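Local coordinates for putative O-GlcNAcase nagJ (Clostridium perfringens, PDB 6PV5), which probably hydrolyses terminal N-acetylhexosamine units of glycans, as a family 84 glycoside hydrolase whose catalytic barrel and flanking domains make up this construct, at residues Asp259-Ile270 / Val296-Ile306; Asp376-Ser384 / Ser490-Pro498. One frame throughout, in Å; residues are numbered along the deposited sequence.

Contact 1: Asp259-Ile270 / Val296-Ile306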
loop_
_atom_site.group_PDB
_atom_site.type_symbol
_atom_site.label_atom_id
_atom_site.label_comp_id
_atom_site.label_asym_id
_atom_site.label_seq_id
_atom_site.Cartn_x
_atom_site.Cartn_y
_atom_site.Cartn_z
ATOM N N ASP A 259 4.008 3.499 13.350
ATOM C CA ASP A 259 3.543 4.729 13.973
ATOM C C ASP A 259 2.038 4.860 13.809
ATOM O O ASP A 259 1.533 4.953 12.688
ATOM C CB ASP A 259 4.199 5.987 13.391
ATOM C CG ASP A 259 5.671 6.082 13.728
ATOM O OD1 ASP A 259 6.026 5.743 14.880
ATOM O OD2 ASP A 259 6.448 6.488 12.842
ATOM N N PHE A 260 1.342 4.886 14.950
ATOM C CA PHE A 260 -0.052 5.251 14.958
ATOM C C PHE A 260 -0.116 6.768 14.885
ATOM O O PHE A 260 0.263 7.452 15.838
ATOM C CB PHE A 260 -0.758 4.729 16.214
ATOM C CG PHE A 260 -2.249 4.926 16.194
ATOM C CD1 PHE A 260 -2.819 6.111 16.609
ATOM C CD2 PHE A 260 -3.090 3.906 15.784
ATOM C CE1 PHE A 260 -4.194 6.279 16.600
ATOM C CE2 PHE A 260 -4.464 4.075 15.758
ATOM C CZ PHE A 260 -5.019 5.254 16.185
ATOM N N VAL A 261 -0.607 7.272 13.749
ATOM C CA VAL A 261 -0.740 8.704 13.534
ATOM C C VAL A 261 -2.202 9.088 13.726
ATOM O O VAL A 261 -3.074 8.612 13.000
ATOM C CB VAL A 261 -0.215 9.118 12.140
ATOM C CG1 VAL A 261 -0.267 10.624 11.949
ATOM C CG2 VAL A 261 1.191 8.593 11.885
ATOM N N PHE A 262 -2.476 9.965 14.689
ATOM C CA PHE A 262 -3.841 10.424 14.867
ATOM C C PHE A 262 -4.067 11.715 14.092
ATOM O O PHE A 262 -3.360 12.706 14.305
ATOM C CB PHE A 262 -4.173 10.631 16.349
ATOM C CG PHE A 262 -5.643 10.879 16.574
ATOM C CD1 PHE A 262 -6.498 9.829 16.892
ATOM C CD2 PHE A 262 -6.186 12.135 16.396
ATOM C CE1 PHE A 262 -7.856 10.036 17.067
ATOM C CE2 PHE A 262 -7.545 12.345 16.594
ATOM C CZ PHE A 262 -8.382 11.294 16.914
ATOM N N ALA A 263 -5.108 11.714 13.245
ATOM C CA ALA A 263 -5.423 12.853 12.401
ATOM C C ALA A 263 -6.604 13.619 12.979
ATOM O O ALA A 263 -7.605 13.017 13.363
ATOM C CB ALA A 263 -5.705 12.410 10.975
ATOM N N ILE A 264 -6.485 14.955 12.976
ATOM C CA ILE A 264 -7.505 15.880 13.439
ATOM C C ILE A 264 -7.908 16.779 12.270
ATOM O O ILE A 264 -7.040 17.341 11.608
ATOM C CB ILE A 264 -6.949 16.728 14.606
ATOM C CG1 ILE A 264 -6.361 15.846 15.707
ATOM C CG2 ILE A 264 -8.034 17.637 15.155
ATOM C CD1 ILE A 264 -5.542 16.595 16.732
ATOM N N SER A 265 -9.221 16.934 12.041
ATOM C CA SER A 265 -9.735 17.808 10.999
ATOM C C SER A 265 -10.624 18.867 11.626
ATOM O O SER A 265 -11.842 18.729 11.615
ATOM C CB SER A 265 -10.499 17.067 9.912
ATOM O OG SER A 265 -9.749 15.977 9.417
ATOM N N PRO A 266 -10.044 19.953 12.177
ATOM C CA PRO A 266 -10.826 20.952 12.912
ATOM C C PRO A 266 -11.454 21.995 12.000
ATOM O O PRO A 266 -12.207 22.856 12.454
ATOM C CB PRO A 266 -9.738 21.661 13.727
ATOM C CG PRO A 266 -8.505 21.588 12.855
ATOM C CD PRO A 266 -8.592 20.229 12.179
ATOM N N GLY A 267 -11.125 21.895 10.709
ATOM C CA GLY A 267 -11.348 22.960 9.742
ATOM C C GLY A 267 -12.806 23.391 9.592
ATOM O O GLY A 267 -13.056 24.526 9.208
ATOM N N LEU A 268 -13.760 22.500 9.875
ATOM C CA LEU A 268 -15.164 22.822 9.652
ATOM C C LEU A 268 -15.663 23.968 10.540
ATOM O O LEU A 268 -16.553 24.702 10.118
ATOM C CB LEU A 268 -16.056 21.568 9.689
ATOM C CG LEU A 268 -16.528 20.949 11.016
ATOM C CD1 LEU A 268 -15.476 20.878 12.117
ATOM C CD2 LEU A 268 -17.859 21.504 11.502
ATOM N N ASP A 269 -15.096 24.150 11.747
ATOM C CA ASP A 269 -15.644 25.183 12.621
ATOM C C ASP A 269 -14.586 25.925 13.445
ATOM O O ASP A 269 -14.934 26.874 14.148
ATOM C CB ASP A 269 -16.775 24.635 13.496
ATOM C CG ASP A 269 -16.314 23.697 14.599
ATOM O OD1 ASP A 269 -15.090 23.418 14.694
ATOM O OD2 ASP A 269 -17.179 23.272 15.377
ATOM N N ILE A 270 -13.314 25.505 13.366
ATOM C CA ILE A 270 -12.260 26.113 14.164
ATOM C C ILE A 270 -12.280 27.632 13.981
ATOM O O ILE A 270 -12.604 28.148 12.908
ATOM C CB ILE A 270 -10.877 25.486 13.884
ATOM C CG1 ILE A 270 -9.839 25.907 14.929
ATOM C CG2 ILE A 270 -10.410 25.778 12.463
ATOM C CD1 ILE A 270 -8.600 25.040 14.980
ATOM N N VAL A 296 -0.476 7.978 21.892
ATOM C CA VAL A 296 -0.229 8.574 20.578
ATOM C C VAL A 296 1.024 9.455 20.610
ATOM O O VAL A 296 1.088 10.431 21.356
ATOM C CB VAL A 296 -1.442 9.358 20.051
ATOM C CG1 VAL A 296 -1.206 9.855 18.632
ATOM C CG2 VAL A 296 -2.729 8.549 20.119
ATOM N N ARG A 297 1.987 9.110 19.748
ATOM C CA ARG A 297 3.230 9.833 19.547
ATOM C C ARG A 297 3.319 10.497 18.158
ATOM O O ARG A 297 4.325 11.145 17.870
ATOM C CB ARG A 297 4.405 8.861 19.726
ATOM C CG ARG A 297 4.545 8.270 21.126
ATOM C CD ARG A 297 4.899 9.312 22.181
ATOM N NE ARG A 297 5.021 8.779 23.534
ATOM C CZ ARG A 297 4.010 8.664 24.397
ATOM N NH1 ARG A 297 2.790 9.039 24.053
ATOM N NH2 ARG A 297 4.225 8.172 25.605
ATOM N N SER A 298 2.316 10.321 17.269
ATOM C CA SER A 298 2.326 10.976 15.961
ATOM C C SER A 298 0.978 11.620 15.679
ATOM O O SER A 298 -0.061 10.997 15.889
ATOM C CB SER A 298 2.670 10.036 14.847
ATOM O OG SER A 298 4.024 9.598 14.906
ATOM N N PHE A 299 1.008 12.858 15.169
ATOM C CA PHE A 299 -0.196 13.644 14.984
ATOM C C PHE A 299 -0.206 14.260 13.584
ATOM O O PHE A 299 0.839 14.500 12.975
ATOM C CB PHE A 299 -0.282 14.769 16.019
ATOM C CG PHE A 299 -0.254 14.301 17.453
ATOM C CD1 PHE A 299 0.921 13.855 18.037
ATOM C CD2 PHE A 299 -1.415 14.280 18.206
ATOM C CE1 PHE A 299 0.938 13.406 19.350
ATOM C CE2 PHE A 299 -1.396 13.824 19.514
ATOM C CZ PHE A 299 -0.224 13.387 20.081
ATOM N N ALA A 300 -1.417 14.545 13.102
ATOM C CA ALA A 300 -1.584 15.225 11.833
ATOM C C ALA A 300 -2.762 16.157 11.995
ATOM O O ALA A 300 -3.739 15.803 12.648
ATOM C CB ALA A 300 -1.816 14.219 10.717
ATOM N N ILE A 301 -2.625 17.364 11.449
ATOM C CA ILE A 301 -3.755 18.268 11.373
ATOM C C ILE A 301 -4.040 18.504 9.892
ATOM O O ILE A 301 -3.158 18.945 9.153
ATOM C CB ILE A 301 -3.474 19.587 12.124
ATOM C CG1 ILE A 301 -2.984 19.352 13.556
ATOM C CG2 ILE A 301 -4.700 20.485 12.081
ATOM C CD1 ILE A 301 -2.717 20.625 14.332
ATOM N N LEU A 302 -5.282 18.226 9.488
ATOM C CA LEU A 302 -5.669 18.204 8.081
ATOM C C LEU A 302 -6.525 19.431 7.777
ATOM O O LEU A 302 -7.410 19.752 8.563
ATOM C CB LEU A 302 -6.479 16.917 7.872
ATOM C CG LEU A 302 -5.733 15.639 7.459
ATOM C CD1 LEU A 302 -4.331 15.476 8.026
ATOM C CD2 LEU A 302 -6.558 14.381 7.692
ATOM N N TRP A 303 -6.275 20.106 6.636
ATOM C CA TRP A 303 -7.207 21.121 6.151
ATOM C C TRP A 303 -7.858 20.723 4.823
ATOM O O TRP A 303 -8.434 21.562 4.142
ATOM C CB TRP A 303 -6.530 22.493 6.028
ATOM C CG TRP A 303 -5.750 22.892 7.245
ATOM C CD1 TRP A 303 -4.407 22.744 7.441
ATOM C CD2 TRP A 303 -6.276 23.463 8.456
ATOM N NE1 TRP A 303 -4.057 23.203 8.682
ATOM C CE2 TRP A 303 -5.179 23.661 9.324
ATOM C CE3 TRP A 303 -7.554 23.857 8.880
ATOM C CZ2 TRP A 303 -5.328 24.227 10.592
ATOM C CZ3 TRP A 303 -7.705 24.401 10.141
ATOM C CH2 TRP A 303 -6.602 24.580 10.977
ATOM N N ASP A 304 -7.736 19.458 4.422
ATOM C CA ASP A 304 -8.310 19.052 3.147
ATOM C C ASP A 304 -9.830 19.167 3.215
ATOM O O ASP A 304 -10.449 18.817 4.219
ATOM C CB ASP A 304 -7.895 17.638 2.729
ATOM C CG ASP A 304 -8.348 16.539 3.681
ATOM O OD1 ASP A 304 -8.054 16.646 4.885
ATOM O OD2 ASP A 304 -8.981 15.574 3.210
ATOM N N ASP A 305 -10.420 19.664 2.125
ATOM C CA ASP A 305 -11.864 19.627 1.967
ATOM C C ASP A 305 -12.560 20.372 3.117
ATOM O O ASP A 305 -13.352 19.778 3.842
ATOM C CB ASP A 305 -12.373 18.183 1.792
ATOM C CG ASP A 305 -11.710 17.352 0.696
ATOM O OD1 ASP A 305 -11.663 17.808 -0.484
ATOM O OD2 ASP A 305 -11.277 16.220 1.021
ATOM N N ILE A 306 -12.265 21.674 3.262
ATOM C CA ILE A 306 -13.037 22.571 4.107
ATOM C C ILE A 306 -13.306 23.890 3.380
ATOM O O ILE A 306 -13.015 24.035 2.187
ATOM C CB ILE A 306 -12.348 22.827 5.461
ATOM C CG1 ILE A 306 -10.930 23.379 5.280
ATOM C CG2 ILE A 306 -12.390 21.578 6.331
ATOM C CD1 ILE A 306 -10.461 24.271 6.400
HETATM O O HOH W 1 4.220 7.289 16.379
HETATM O O HOH W 2 2.269 7.063 17.672
HETATM O O HOH W 3 -9.864 16.094 6.795
HETATM O O HOH W 4 -9.969 20.077 8.681
#

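Contact 2: Asp376-Ser384 / Ser490-Pro498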
loop_
_atom_site.group_PDB
_atom_site.type_symbol
_atom_site.label_atom_id
_atom_site.label_comp_id
_atom_site.label_asym_id
_atom_site.label_seq_id
_atom_site.Cartn_x
_atom_site.Cartn_y
_atom_site.Cartn_z
ATOM N N ASP A 376 -3.181 15.934 -9.777
ATOM C CA ASP A 376 -4.628 15.905 -9.612
ATOM C C ASP A 376 -4.998 15.251 -8.287
ATOM O O ASP A 376 -4.151 14.667 -7.620
ATOM C CB ASP A 376 -5.244 15.108 -10.760
ATOM C CG ASP A 376 -4.788 15.694 -12.088
ATOM O OD1 ASP A 376 -5.216 16.846 -12.425
ATOM O OD2 ASP A 376 -3.947 15.048 -12.729
ATOM N N VAL A 377 -6.292 15.317 -7.951
ATOM C CA VAL A 377 -6.833 14.530 -6.859
ATOM C C VAL A 377 -6.556 13.042 -7.061
ATOM O O VAL A 377 -6.078 12.365 -6.148
ATOM C CB VAL A 377 -8.323 14.847 -6.669
ATOM C CG1 VAL A 377 -8.906 14.089 -5.474
ATOM C CG2 VAL A 377 -8.509 16.346 -6.507
ATOM N N ILE A 378 -6.852 12.534 -8.265
ATOM C CA ILE A 378 -6.481 11.173 -8.634
ATOM C C ILE A 378 -5.666 11.243 -9.933
ATOM O O ILE A 378 -6.236 11.279 -11.014
ATOM C CB ILE A 378 -7.728 10.260 -8.785
ATOM C CG1 ILE A 378 -8.734 10.413 -7.632
ATOM C CG2 ILE A 378 -7.331 8.792 -8.960
ATOM C CD1 ILE A 378 -10.170 10.305 -8.080
ATOM N N PRO A 379 -4.310 11.279 -9.894
ATOM C CA PRO A 379 -3.510 11.485 -11.112
ATOM C C PRO A 379 -3.571 10.277 -12.047
ATOM O O PRO A 379 -3.149 9.175 -11.679
ATOM C CB PRO A 379 -2.082 11.694 -10.580
ATOM C CG PRO A 379 -2.303 12.083 -9.120
ATOM C CD PRO A 379 -3.476 11.213 -8.685
ATOM N N PRO A 380 -4.111 10.464 -13.278
ATOM C CA PRO A 380 -4.405 9.350 -14.180
ATOM C C PRO A 380 -3.149 8.642 -14.666
ATOM O O PRO A 380 -3.184 7.454 -14.980
ATOM C CB PRO A 380 -5.186 9.988 -15.354
ATOM C CG PRO A 380 -4.863 11.456 -15.277
ATOM C CD PRO A 380 -4.547 11.759 -13.825
ATOM N N ASN A 381 -2.032 9.364 -14.645
ATOM C CA ASN A 381 -0.796 8.852 -15.201
ATOM C C ASN A 381 0.328 8.906 -14.163
ATOM O O ASN A 381 1.473 9.196 -14.515
ATOM C CB ASN A 381 -0.450 9.644 -16.466
ATOM C CG ASN A 381 0.782 9.137 -17.184
ATOM O OD1 ASN A 381 1.150 7.974 -17.042
ATOM N ND2 ASN A 381 1.418 10.009 -17.958
ATOM N N GLY A 382 0.011 8.590 -12.897
ATOM C CA GLY A 382 1.003 8.572 -11.829
ATOM C C GLY A 382 1.610 9.956 -11.556
ATOM O O GLY A 382 0.946 10.978 -11.723
ATOM N N VAL A 383 2.871 9.972 -11.097
ATOM C CA VAL A 383 3.519 11.167 -10.577
ATOM C C VAL A 383 4.976 11.087 -11.015
ATOM O O VAL A 383 5.668 10.100 -10.739
ATOM C CB VAL A 383 3.436 11.300 -9.035
ATOM C CG1 VAL A 383 4.180 12.550 -8.565
ATOM C CG2 VAL A 383 2.000 11.325 -8.489
ATOM N N SER A 384 5.406 12.105 -11.756
ATOM C CA SER A 384 6.762 12.136 -12.274
ATOM C C SER A 384 7.662 12.926 -11.317
ATOM O O SER A 384 7.177 13.720 -10.506
ATOM C CB SER A 384 6.751 12.784 -13.612
ATOM O OG SER A 384 6.508 14.170 -13.430
ATOM N N SER A 490 -8.953 -5.965 -13.645
ATOM C CA SER A 490 -9.508 -5.113 -12.599
ATOM C C SER A 490 -8.428 -4.217 -11.978
ATOM O O SER A 490 -8.270 -4.211 -10.748
ATOM C CB SER A 490 -10.102 -5.993 -11.513
ATOM O OG SER A 490 -11.104 -5.279 -10.803
ATOM N N THR A 491 -7.629 -3.542 -12.816
ATOM C CA THR A 491 -6.478 -2.815 -12.284
ATOM C C THR A 491 -6.713 -1.319 -12.431
ATOM O O THR A 491 -6.279 -0.551 -11.594
ATOM C CB THR A 491 -5.128 -3.268 -12.862
ATOM O OG1 THR A 491 -5.128 -3.074 -14.281
ATOM C CG2 THR A 491 -4.810 -4.719 -12.571
ATOM N N ARG A 492 -7.449 -0.927 -13.464
ATOM C CA ARG A 492 -7.542 0.474 -13.827
ATOM C C ARG A 492 -8.842 1.076 -13.292
ATOM O O ARG A 492 -9.923 0.612 -13.641
ATOM C CB ARG A 492 -7.434 0.600 -15.353
ATOM C CG ARG A 492 -7.605 2.006 -15.911
ATOM C CD ARG A 492 -6.379 2.884 -15.664
ATOM N NE ARG A 492 -6.567 4.231 -16.200
ATOM C CZ ARG A 492 -5.669 5.218 -16.164
ATOM N NH1 ARG A 492 -4.480 5.038 -15.613
ATOM N NH2 ARG A 492 -5.964 6.382 -16.701
ATOM N N LEU A 493 -8.721 2.139 -12.483
ATOM C CA LEU A 493 -9.850 2.959 -12.084
ATOM C C LEU A 493 -9.682 4.332 -12.734
ATOM O O LEU A 493 -9.649 4.426 -13.957
ATOM C CB LEU A 493 -9.907 3.017 -10.551
ATOM C CG LEU A 493 -10.780 1.985 -9.818
ATOM C CD1 LEU A 493 -10.536 0.586 -10.317
ATOM C CD2 LEU A 493 -10.469 2.024 -8.330
ATOM N N ASP A 494 -9.574 5.411 -11.949
ATOM C CA ASP A 494 -9.180 6.664 -12.576
ATOM C C ASP A 494 -7.656 6.742 -12.689
ATOM O O ASP A 494 -7.128 7.627 -13.331
ATOM C CB ASP A 494 -9.769 7.877 -11.864
ATOM C CG ASP A 494 -11.240 8.076 -12.177
ATOM O OD1 ASP A 494 -11.803 7.225 -12.894
ATOM O OD2 ASP A 494 -11.815 9.072 -11.677
ATOM N N THR A 495 -6.955 5.802 -12.062
ATOM C CA THR A 495 -5.517 5.679 -12.207
ATOM C C THR A 495 -5.242 4.187 -12.126
ATOM O O THR A 495 -6.170 3.429 -11.853
ATOM C CB THR A 495 -4.768 6.503 -11.147
ATOM O OG1 THR A 495 -3.377 6.541 -11.489
ATOM C CG2 THR A 495 -4.933 5.951 -9.745
ATOM N N GLY A 496 -3.990 3.779 -12.348
ATOM C CA GLY A 496 -3.639 2.374 -12.197
ATOM C C GLY A 496 -3.119 1.787 -13.503
ATOM O O GLY A 496 -3.250 2.398 -14.564
ATOM N N ARG A 497 -2.503 0.616 -13.411
ATOM C CA ARG A 497 -2.138 -0.143 -14.597
ATOM C C ARG A 497 -3.380 -0.344 -15.471
ATOM O O ARG A 497 -4.453 -0.687 -14.957
ATOM C CB ARG A 497 -1.573 -1.487 -14.129
ATOM C CG ARG A 497 -1.329 -2.526 -15.221
ATOM C CD ARG A 497 -1.252 -3.893 -14.564
ATOM N NE ARG A 497 -0.983 -5.046 -15.432
ATOM C CZ ARG A 497 -1.913 -5.817 -16.003
ATOM N NH1 ARG A 497 -1.537 -6.849 -16.736
ATOM N NH2 ARG A 497 -3.206 -5.567 -15.844
ATOM N N PRO A 498 -3.284 -0.148 -16.814
ATOM C CA PRO A 498 -4.406 -0.448 -17.719
ATOM C C PRO A 498 -4.811 -1.921 -17.637
ATOM O O PRO A 498 -3.966 -2.792 -17.462
ATOM C CB PRO A 498 -3.860 -0.079 -19.124
ATOM C CG PRO A 498 -2.761 0.941 -18.786
ATOM C CD PRO A 498 -2.098 0.367 -17.534
HETATM O O HOH W 5 -1.680 5.360 -13.707
#

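Contact 1: Asp259-Ile270 / Val296-Ile306
Phe262 and Ile264 pair in parallel with Phe299 and Ile301, strands 259-264 and 298-302 running 4.4 Å apart at closest approach with an angle of 27° between them. Four backbone hydrogen bonds zip them together, from Phe262 N to Ser298 O (2.9 Å) through to Leu302 N to Ile264 O (2.9 Å). With helix 274-294 between them, they form a beta-alpha-beta unit of the eight-stranded parallel barrel. Val261, Ala263, Ser298 and Ala300 share one face, where Val261 CG2 meets Ser298 CB at 3.6 Å; the Ala263 methyl packs against Leu302 CD2. The other face carries Phe262, Ile264, Phe299 and Ile301, the last two reaching helix 311-326. Past the strand ends, Trp303 has its CG anti to its own carbonyl carbon (chi1 -49°), which swings the indole back toward the 266-270 turn. Ile270 CG2 touches the ring edge at Trp303 CZ3 (3.8 Å), while Pro266 crosses the indole at about a right angle. Ile306 lays its CD1 against Gly267 CA at 3.7 Å. One water joins Ser265 OG to Asp304 OD1, another Gly267 N to Leu302 O (2.6 Å to the carbonyl). Direct strand pairing thus gives way to apolar packing and water bridges at the C-terminal ends, beside Asp305, the predicted proton donor, which is itself poorly ordered.

Contact 2: Asp376-Ser384 / Ser490-Pro498
Thr495 and Arg492 hold two successive carbonyls of the Pro379-Pro380 corner. Thr495 OG1 lies anti to its backbone N (chi1 -169°) and donates to Pro379 O at 2.7 Å, approaching at a modest tilt from the carbonyl plane. The same rotamer leaves the CG2 methyl between the backbone N and the carbonyl carbon, where it meets Ile378 CG2 at 3.8 Å. Ile378 also lies across Asp494, its CG2 on the aspartate CB, while the Asp494 carboxylate is engaged by a salt bridge from OD1 to Lys411. Arg492 is extended except for a bend at chi2 (75°), which folds the guanidinium back over its own loop, one face above Thr495 CA and Asp494 O. Segment 376-384 follows barrel strand 369-372 and precedes helix 385-395, whereas segment 490-498 joins helices 480-487 and 501-515; the contact thus ties a loop of the catalytic barrel to the connection leading into the C-terminal helices. Arg492 NH1 serves both sides: it donates to Pro380 O at 2.8 Å, within the carbonyl plane, and to Gly496 O at 3.1 Å, in the guanidinium plane and on a carbonyl lone pair. Two bonds from one nitrogen fix the rotation of the planar group. A water lies between Pro380 O (2.9 Å) and Gly496 N, which donates to it, and Pro380 CA makes a CH...O contact with Asp494 O at 3.3 Å. Pro379 and Thr495 both touch Trp403 of strand 399-403.

Contact 1 belongs to the body of the barrel, joining its third and fourth strands, whereas contact 2 starts from the loop after the sixth strand, 369-372, and reaches the segment that runs on to the C-terminal helices. Their centres lie 26 Å apart and their nearest atoms about 7 Å, so they do not touch. Contact 1 is complete before the chain reaches contact 2. The nearest side-chain atoms of Asp305, the predicted proton donor in contact 1, and Ile378 in contact 2 are about 11 Å apart. A bound 1,2-ethanediol, most likely a crystallisation additive, comes within about 4 Å of the Ile378 side chain. Both contacts thus include loops that follow the C-terminal ends of barrel strands, the end where barrel enzymes carry their active sites.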